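Proteasome activator protein PA26 (Trypanosoma brucei, PDB 1YAR) is a proteasome activator of the PA28 (11S) family that probably binds the ends of the 20S proteasome and opens its gated entrance to substrates. Local coordinates at residues O[71-76]-O[195-200]; O[79-84]-O[149-154]. One frame throughout, in Å; residues are numbered along the deposited sequence.

Contact 1: residues O[71-76]-O[195-200]; sequences EQLLGV and DFMLKV
Met197 fills a notch on helix 71-99 formed by Leu73 and Val76, within the long-helix bundle of the PA28-type activator fold. The two short segments run in roughly the same direction, at 27°, with their axes 10.6 Å apart at closest approach, so side chains have to span the gap. Met197 is the main bump. Its chain leaves the backbone with CG anti to the carbonyl carbon and bends at chi2 (-64°) and again at chi3, which carries the sulfur and methyl over to helix 71-99. The N-terminal side of the notch is Leu73, whose CD2 lies 4.0 Å from Met197 CG, the two side chains crossing obliquely. On the C-terminal side Val76 meets the thioether tip to tip, with its CG1 3.9 Å from Met197 SD. The same Val76 methyl also touches Val200 CG1, 3.9 Å away, one turn beyond Met197. Leu77 lines the hollow further along, and helix 24-57 covers the contact through Ala52, Ile56 and Ile45. All four touching residues are buried, and no hydrogen bond joins the segments. The closest approach is made by Met197 CE, 3.7 Å from the backbone oxygen Leu73 O.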
ATOM      1  N   GLU O  71      33.028 -85.687 -97.730  1.00 41.50           N
ATOM      2  CA  GLU O  71      32.808 -84.311 -98.187  1.00 42.69           C
ATOM      3  C   GLU O  71      31.634 -83.632 -97.487  1.00 41.21           C
ATOM      4  O   GLU O  71      31.659 -82.418 -97.276  1.00 41.33           O
ATOM      5  CB  GLU O  71      32.536 -84.279 -99.699  1.00 42.51           C
ATOM      6  CG  GLU O  71      33.723 -84.582-100.596  1.00 45.61           C
ATOM      7  CD  GLU O  71      33.298 -84.833-102.046  1.00 46.60           C
ATOM      8  OE1 GLU O  71      33.058 -83.841-102.790  1.00 50.52           O
ATOM      9  OE2 GLU O  71      33.194 -86.029-102.442  1.00 51.56           O
ATOM     10  N   GLN O  72      30.595 -84.401 -97.172  1.00 40.36           N
ATOM     11  CA  GLN O  72      29.428 -83.858 -96.492  1.00 39.94           C
ATOM     12  C   GLN O  72      29.817 -83.267 -95.121  1.00 38.84           C
ATOM     13  O   GLN O  72      29.336 -82.200 -94.741  1.00 38.69           O
ATOM     14  CB  GLN O  72      28.347 -84.922 -96.320  1.00 39.83           C
ATOM     15  CG  GLN O  72      27.018 -84.362 -95.789  1.00 41.23           C
ATOM     16  CD  GLN O  72      25.998 -85.426 -95.414  1.00 41.50           C
ATOM     17  OE1 GLN O  72      26.300 -86.620 -95.424  1.00 45.40           O
ATOM     18  NE2 GLN O  72      24.785 -84.995 -95.081  1.00 42.36           N
ATOM     19  N   LEU O  73      30.693 -83.957 -94.398  1.00 37.38           N
ATOM     20  CA  LEU O  73      31.088 -83.496 -93.061  1.00 36.45           C
ATOM     21  C   LEU O  73      32.019 -82.294 -93.176  1.00 35.63           C
ATOM     22  O   LEU O  73      31.883 -81.322 -92.432  1.00 35.06           O
ATOM     23  CB  LEU O  73      31.759 -84.606 -92.247  1.00 35.98           C
ATOM     24  CG  LEU O  73      31.205 -86.026 -92.094  1.00 37.25           C
ATOM     25  CD1 LEU O  73      31.728 -86.568 -90.778  1.00 35.93           C
ATOM     26  CD2 LEU O  73      29.701 -86.153 -92.148  1.00 36.09           C
ATOM     27  N   LEU O  74      32.958 -82.370 -94.117  1.00 34.59           N
ATOM     28  CA  LEU O  74      33.807 -81.228 -94.466  1.00 34.94           C
ATOM     29  C   LEU O  74      32.966 -79.981 -94.791  1.00 34.22           C
ATOM     30  O   LEU O  74      33.263 -78.891 -94.301  1.00 33.96           O
ATOM     31  CB  LEU O  74      34.747 -81.555 -95.647  1.00 35.30           C
ATOM     32  CG  LEU O  74      35.607 -82.822 -95.577  1.00 37.43           C
ATOM     33  CD1 LEU O  74      36.286 -83.121 -96.920  1.00 40.16           C
ATOM     34  CD2 LEU O  74      36.634 -82.724 -94.442  1.00 39.57           C
ATOM     35  N   GLY O  75      31.907 -80.150 -95.591  1.00 33.48           N
ATOM     36  CA  GLY O  75      31.022 -79.032 -95.948  1.00 32.12           C
ATOM     37  C   GLY O  75      30.343 -78.400 -94.738  1.00 31.73           C
ATOM     38  O   GLY O  75      30.294 -77.168 -94.616  1.00 31.78           O
ATOM     39  N   VAL O  76      29.834 -79.237 -93.836  1.00 30.24           N
ATOM     40  CA  VAL O  76      29.188 -78.744 -92.612  1.00 29.42           C
ATOM     41  C   VAL O  76      30.194 -77.945 -91.759  1.00 28.59           C
ATOM     42  O   VAL O  76      29.902 -76.824 -91.338  1.00 28.19           O
ATOM     43  CB  VAL O  76      28.509 -79.885 -91.786  1.00 28.66           C
ATOM     44  CG1 VAL O  76      28.056 -79.379 -90.389  1.00 27.70           C
ATOM     45  CG2 VAL O  76      27.296 -80.472 -92.547  1.00 29.05           C
ATOM     46  N   ASP O 195      30.877 -87.589 -83.828  1.00 25.17           N
ATOM     47  CA  ASP O 195      31.050 -86.631 -82.734  1.00 25.60           C
ATOM     48  C   ASP O 195      31.282 -85.218 -83.237  1.00 25.41           C
ATOM     49  O   ASP O 195      30.888 -84.268 -82.573  1.00 25.62           O
ATOM     50  CB  ASP O 195      32.182 -87.045 -81.797  1.00 25.12           C
ATOM     51  CG  ASP O 195      31.744 -88.081 -80.773  1.00 27.65           C
ATOM     52  OD1 ASP O 195      30.572 -88.532 -80.810  1.00 26.77           O
ATOM     53  OD2 ASP O 195      32.517 -88.511 -79.883  1.00 28.74           O
ATOM     54  N   PHE O 196      31.930 -85.068 -84.395  1.00 25.09           N
ATOM     55  CA  PHE O 196      32.124 -83.727 -84.934  1.00 25.81           C
ATOM     56  C   PHE O 196      30.850 -83.111 -85.441  1.00 26.29           C
ATOM     57  O   PHE O 196      30.653 -81.900 -85.314  1.00 26.53           O
ATOM     58  CB  PHE O 196      33.291 -83.642 -85.936  1.00 25.72           C
ATOM     59  CG  PHE O 196      34.613 -83.457 -85.252  1.00 25.56           C
ATOM     60  CD1 PHE O 196      35.299 -84.550 -84.734  1.00 24.51           C
ATOM     61  CD2 PHE O 196      35.127 -82.185 -85.045  1.00 25.44           C
ATOM     62  CE1 PHE O 196      36.509 -84.386 -84.052  1.00 26.07           C
ATOM     63  CE2 PHE O 196      36.342 -81.997 -84.387  1.00 25.82           C
ATOM     64  CZ  PHE O 196      37.033 -83.104 -83.869  1.00 26.67           C
ATOM     65  N   MET O 197      29.955 -83.951 -85.962  1.00 26.12           N
ATOM     66  CA  MET O 197      28.637 -83.459 -86.336  1.00 25.75           C
ATOM     67  C   MET O 197      27.807 -83.144 -85.095  1.00 25.35           C
ATOM     68  O   MET O 197      27.126 -82.123 -85.058  1.00 25.21           O
ATOM     69  CB  MET O 197      27.926 -84.422 -87.287  1.00 26.04           C
ATOM     70  CG  MET O 197      28.645 -84.611 -88.614  1.00 26.04           C
ATOM     71  SD  MET O 197      28.736 -83.094 -89.607  1.00 27.10           S
ATOM     72  CE  MET O 197      30.395 -82.514 -89.310  1.00 28.18           C
ATOM     73  N   LEU O 198      27.871 -84.002 -84.079  1.00 25.40           N
ATOM     74  CA  LEU O 198      27.197 -83.708 -82.799  1.00 25.69           C
ATOM     75  C   LEU O 198      27.670 -82.374 -82.224  1.00 24.79           C
ATOM     76  O   LEU O 198      26.857 -81.552 -81.796  1.00 24.93           O
ATOM     77  CB  LEU O 198      27.409 -84.837 -81.782  1.00 25.87           C
ATOM     78  CG  LEU O 198      26.900 -84.565 -80.354  1.00 26.21           C
ATOM     79  CD1 LEU O 198      25.401 -84.227 -80.359  1.00 28.00           C
ATOM     80  CD2 LEU O 198      27.173 -85.766 -79.475  1.00 27.26           C
ATOM     81  N   LYS O 199      28.982 -82.172 -82.217  1.00 24.72           N
ATOM     82  CA  LYS O 199      29.592 -80.943 -81.686  1.00 25.03           C
ATOM     83  C   LYS O 199      29.159 -79.682 -82.430  1.00 25.12           C
ATOM     84  O   LYS O 199      28.924 -78.651 -81.811  1.00 24.93           O
ATOM     85  CB  LYS O 199      31.106 -81.064 -81.674  1.00 24.97           C
ATOM     86  CG  LYS O 199      31.566 -81.991 -80.586  1.00 25.47           C
ATOM     87  CD  LYS O 199      33.053 -82.111 -80.544  1.00 29.15           C
ATOM     88  CE  LYS O 199      33.404 -83.110 -79.458  1.00 30.86           C
ATOM     89  NZ  LYS O 199      34.816 -82.968 -79.019  1.00 34.66           N
ATOM     90  N   VAL O 200      29.043 -79.775 -83.754  1.00 24.66           N
ATOM     91  CA  VAL O 200      28.417 -78.692 -84.524  1.00 24.80           C
ATOM     92  C   VAL O 200      26.959 -78.451 -84.102  1.00 25.44           C
ATOM     93  O   VAL O 200      26.558 -77.302 -83.949  1.00 25.27           O
ATOM     94  CB  VAL O 200      28.539 -78.914 -86.059  1.00 24.77           C
ATOM     95  CG1 VAL O 200      27.767 -77.837 -86.805  1.00 24.68           C
ATOM     96  CG2 VAL O 200      30.015 -78.888 -86.473  1.00 22.73           C
TER

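Contact 2: residues O[79-84]-O[149-154]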
ATOM      1  N   ARG O  79      31.122 -74.614 -93.308  1.00 28.57           N
ATOM      2  CA  ARG O  79      30.010 -73.678 -93.205  1.00 29.05           C
ATOM      3  C   ARG O  79      29.963 -73.060 -91.799  1.00 29.01           C
ATOM      4  O   ARG O  79      29.680 -71.867 -91.642  1.00 28.11           O
ATOM      5  CB  ARG O  79      28.722 -74.426 -93.476  1.00 29.88           C
ATOM      6  CG  ARG O  79      27.513 -73.557 -93.702  1.00 32.90           C
ATOM      7  CD  ARG O  79      26.337 -74.314 -94.285  1.00 33.84           C
ATOM      8  NE  ARG O  79      25.123 -73.506 -94.195  1.00 35.52           N
ATOM      9  CZ  ARG O  79      23.901 -73.995 -94.332  1.00 35.21           C
ATOM     10  NH1 ARG O  79      23.726 -75.292 -94.575  1.00 33.95           N
ATOM     11  NH2 ARG O  79      22.860 -73.185 -94.232  1.00 35.85           N
ATOM     12  N   TYR O  80      30.229 -73.888 -90.786  1.00 28.75           N
ATOM     13  CA  TYR O  80      30.289 -73.404 -89.399  1.00 28.23           C
ATOM     14  C   TYR O  80      31.441 -72.420 -89.227  1.00 28.53           C
ATOM     15  O   TYR O  80      31.246 -71.321 -88.685  1.00 28.18           O
ATOM     16  CB  TYR O  80      30.348 -74.564 -88.391  1.00 29.30           C
ATOM     17  CG  TYR O  80      30.224 -74.069 -86.955  1.00 30.51           C
ATOM     18  CD1 TYR O  80      29.075 -73.403 -86.537  1.00 30.47           C
ATOM     19  CD2 TYR O  80      31.274 -74.220 -86.045  1.00 32.29           C
ATOM     20  CE1 TYR O  80      28.950 -72.925 -85.231  1.00 32.08           C
ATOM     21  CE2 TYR O  80      31.156 -73.739 -84.730  1.00 30.69           C
ATOM     22  CZ  TYR O  80      29.985 -73.094 -84.351  1.00 30.79           C
ATOM     23  OH  TYR O  80      29.840 -72.596 -83.079  1.00 32.86           O
ATOM     24  N   GLN O  81      32.629 -72.787 -89.726  1.00 27.63           N
ATOM     25  CA  GLN O  81      33.790 -71.904 -89.675  1.00 28.54           C
ATOM     26  C   GLN O  81      33.535 -70.548 -90.348  1.00 28.05           C
ATOM     27  O   GLN O  81      33.876 -69.500 -89.785  1.00 26.81           O
ATOM     28  CB  GLN O  81      35.036 -72.599 -90.239  1.00 28.17           C
ATOM     29  CG  GLN O  81      36.318 -71.789 -90.072  1.00 30.62           C
ATOM     30  CD  GLN O  81      37.572 -72.608 -90.331  1.00 32.37           C
ATOM     31  OE1 GLN O  81      38.592 -72.057 -90.695  1.00 39.70           O
ATOM     32  NE2 GLN O  81      37.493 -73.931 -90.138  1.00 38.72           N
ATOM     33  N   ASP O  82      32.912 -70.553 -91.535  1.00 27.99           N
ATOM     34  CA  ASP O  82      32.583 -69.289 -92.211  1.00 28.06           C
ATOM     35  C   ASP O  82      31.645 -68.439 -91.357  1.00 27.57           C
ATOM     36  O   ASP O  82      31.834 -67.226 -91.229  1.00 26.98           O
ATOM     37  CB  ASP O  82      31.958 -69.534 -93.600  1.00 28.73           C
ATOM     38  CG  ASP O  82      32.937 -70.172 -94.586  1.00 31.21           C
ATOM     39  OD1 ASP O  82      34.179 -70.074 -94.383  1.00 33.28           O
ATOM     40  OD2 ASP O  82      32.545 -70.809 -95.595  1.00 36.14           O
ATOM     41  N   LEU O  83      30.625 -69.073 -90.788  1.00 26.94           N
ATOM     42  CA  LEU O  83      29.709 -68.368 -89.912  1.00 27.21           C
ATOM     43  C   LEU O  83      30.466 -67.751 -88.708  1.00 26.84           C
ATOM     44  O   LEU O  83      30.265 -66.575 -88.372  1.00 26.20           O
ATOM     45  CB  LEU O  83      28.586 -69.309 -89.455  1.00 27.31           C
ATOM     46  CG  LEU O  83      27.416 -68.828 -88.582  1.00 28.21           C
ATOM     47  CD1 LEU O  83      27.896 -68.599 -87.147  1.00 28.75           C
ATOM     48  CD2 LEU O  83      26.740 -67.582 -89.135  1.00 29.53           C
ATOM     49  N   CYS O  84      31.319 -68.546 -88.064  1.00 26.91           N
ATOM     50  CA  CYS O  84      32.061 -68.060 -86.888  1.00 26.99           C
ATOM     51  C   CYS O  84      32.993 -66.900 -87.257  1.00 27.96           C
ATOM     52  O   CYS O  84      33.103 -65.910 -86.517  1.00 27.16           O
ATOM     53  CB  CYS O  84      32.869 -69.193 -86.264  1.00 26.59           C
ATOM     54  SG  CYS O  84      31.846 -70.428 -85.447  1.00 25.90           S
ATOM     55  N   TYR O 149      38.350 -73.316 -85.200  1.00 31.95           N
ATOM     56  CA  TYR O 149      39.276 -74.109 -86.008  1.00 33.21           C
ATOM     57  C   TYR O 149      38.872 -75.576 -85.988  1.00 33.32           C
ATOM     58  O   TYR O 149      39.689 -76.462 -85.816  1.00 34.23           O
ATOM     59  CB  TYR O 149      40.709 -73.854 -85.529  1.00 33.19           C
ATOM     60  CG  TYR O 149      40.929 -72.376 -85.276  1.00 33.87           C
ATOM     61  CD1 TYR O 149      41.070 -71.880 -83.970  1.00 33.67           C
ATOM     62  CD2 TYR O 149      40.918 -71.469 -86.333  1.00 33.82           C
ATOM     63  CE1 TYR O 149      41.220 -70.517 -83.736  1.00 33.26           C
ATOM     64  CE2 TYR O 149      41.076 -70.099 -86.117  1.00 35.01           C
ATOM     65  CZ  TYR O 149      41.232 -69.634 -84.817  1.00 33.44           C
ATOM     66  OH  TYR O 149      41.375 -68.289 -84.609  1.00 32.60           O
ATOM     67  N   ALA O 150      37.577 -75.795 -86.188  1.00 34.58           N
ATOM     68  CA  ALA O 150      36.933 -77.104 -86.023  1.00 34.71           C
ATOM     69  C   ALA O 150      37.306 -78.040 -87.169  1.00 34.38           C
ATOM     70  O   ALA O 150      37.447 -79.251 -86.974  1.00 34.07           O
ATOM     71  CB  ALA O 150      35.443 -76.924 -86.015  1.00 34.97           C
ATOM     72  N   LEU O 151      37.436 -77.463 -88.356  1.00 34.24           N
ATOM     73  CA  LEU O 151      37.845 -78.216 -89.535  1.00 34.42           C
ATOM     74  C   LEU O 151      39.245 -78.790 -89.351  1.00 33.54           C
ATOM     75  O   LEU O 151      39.460 -79.969 -89.582  1.00 32.60           O
ATOM     76  CB  LEU O 151      37.777 -77.329 -90.763  1.00 34.96           C
ATOM     77  CG  LEU O 151      37.673 -77.922 -92.159  1.00 37.05           C
ATOM     78  CD1 LEU O 151      36.979 -79.294 -92.191  1.00 37.60           C
ATOM     79  CD2 LEU O 151      36.943 -76.901 -93.025  1.00 36.87           C
ATOM     80  N   ARG O 152      40.184 -77.962 -88.909  1.00 33.26           N
ATOM     81  CA  ARG O 152      41.511 -78.449 -88.572  1.00 33.37           C
ATOM     82  C   ARG O 152      41.500 -79.488 -87.444  1.00 33.27           C
ATOM     83  O   ARG O 152      42.222 -80.475 -87.531  1.00 33.15           O
ATOM     84  CB  ARG O 152      42.472 -77.300 -88.258  1.00 34.06           C
ATOM     85  CG  ARG O 152      43.821 -77.756 -87.747  1.00 35.90           C
ATOM     86  CD  ARG O 152      45.000 -77.278 -88.577  1.00 40.19           C
ATOM     87  NE  ARG O 152      46.246 -77.850 -88.058  1.00 42.86           N
ATOM     88  CZ  ARG O 152      47.198 -77.168 -87.409  1.00 43.40           C
ATOM     89  NH1 ARG O 152      47.094 -75.851 -87.214  1.00 41.72           N
ATOM     90  NH2 ARG O 152      48.274 -77.815 -86.967  1.00 42.60           N
ATOM     91  N   GLU O 153      40.699 -79.259 -86.401  1.00 33.20           N
ATOM     92  CA  GLU O 153      40.520 -80.233 -85.310  1.00 33.40           C
ATOM     93  C   GLU O 153      40.064 -81.591 -85.868  1.00 31.52           C
ATOM     94  O   GLU O 153      40.638 -82.620 -85.537  1.00 31.04           O
ATOM     95  CB  GLU O 153      39.454 -79.772 -84.308  1.00 33.47           C
ATOM     96  CG  GLU O 153      39.727 -78.518 -83.473  1.00 35.48           C
ATOM     97  CD  GLU O 153      38.674 -78.349 -82.377  1.00 36.37           C
ATOM     98  OE1 GLU O 153      38.211 -79.401 -81.841  1.00 38.02           O
ATOM     99  OE2 GLU O 153      38.279 -77.182 -82.061  1.00 41.57           O
ATOM    100  N   TYR O 154      39.025 -81.570 -86.698  1.00 30.92           N
ATOM    101  CA  TYR O 154      38.466 -82.792 -87.299  1.00 30.11           C
ATOM    102  C   TYR O 154      39.494 -83.535 -88.157  1.00 30.24           C
ATOM    103  O   TYR O 154      39.716 -84.729 -87.959  1.00 30.05           O
ATOM    104  CB  TYR O 154      37.208 -82.455 -88.107  1.00 30.42           C
ATOM    105  CG  TYR O 154      36.652 -83.578 -88.968  1.00 29.11           C
ATOM    106  CD1 TYR O 154      36.023 -84.684 -88.395  1.00 28.51           C
ATOM    107  CD2 TYR O 154      36.726 -83.506 -90.371  1.00 30.95           C
ATOM    108  CE1 TYR O 154      35.521 -85.713 -89.187  1.00 29.50           C
ATOM    109  CE2 TYR O 154      36.221 -84.522 -91.174  1.00 29.81           C
ATOM    110  CZ  TYR O 154      35.611 -85.610 -90.584  1.00 29.87           C
ATOM    111  OH  TYR O 154      35.107 -86.614 -91.376  1.00 30.41           O
TER
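Gln81 reaches from helix 71-99 to Leu151 at the start of helix 150-166, in the activator's helical bundle, and is the long arm of a thin contact. Tyr149 occupies the N-cap position, where its carbonyl O accepts the bond from Glu153 N at 3.0 Å. Its CB points away from 79-84; the hydroxyl bonds to Ser133 O, and Lys199 of a neighbouring subunit makes a cation-pi contact with the ring. Ala150 turns its methyl toward the Tyr80 ring, with CB 5.0 Å from Tyr80 CD2, a loose approach. Leu151 carries the touch itself. Gln81 has CG anti to the backbone N (chi1 -174°) and stays extended beyond it, which delivers its amide end against CB of Leu151; the two side chains cross at about a right angle. Arg152 leads outward and packs on Asp195 of the same neighbouring subunit. Glu153 turns instead to Phe196 of its own chain, and Tyr154 sends its hydroxyl to Asp193. The first turn of helix 150-166 lies over the groove between helix 71-99 and helix 183-226 of its own chain, touching both through Tyr154 and Glu153, while helix 183-226 of the neighbouring subunit packs against Gln81, Tyr149, Leu151 and Arg152.

Overall arrangement
From the N terminus, helix 11-21 leads into helix 24-57, which later backs contact 1. Helix 71-99 then presents 71-76 and, after a gap of two residues, 79-84, so both contacts start from one helix. The chain passes through helix 111-130 before 149-154 returns to 79-84, closing contact 2; helix 183-226 follows and 195-200 returns to 71-76, closing contact 1. The smaller loop thus lies wholly within the larger, without crossing. Their centres are 9 Å apart, and Tyr154 bridges them: it packs on Leu73 and Leu74 and meets the Phe196 ring edge-to-face. Together the contacts tie helices 150-166 and 183-226 to helix 71-99.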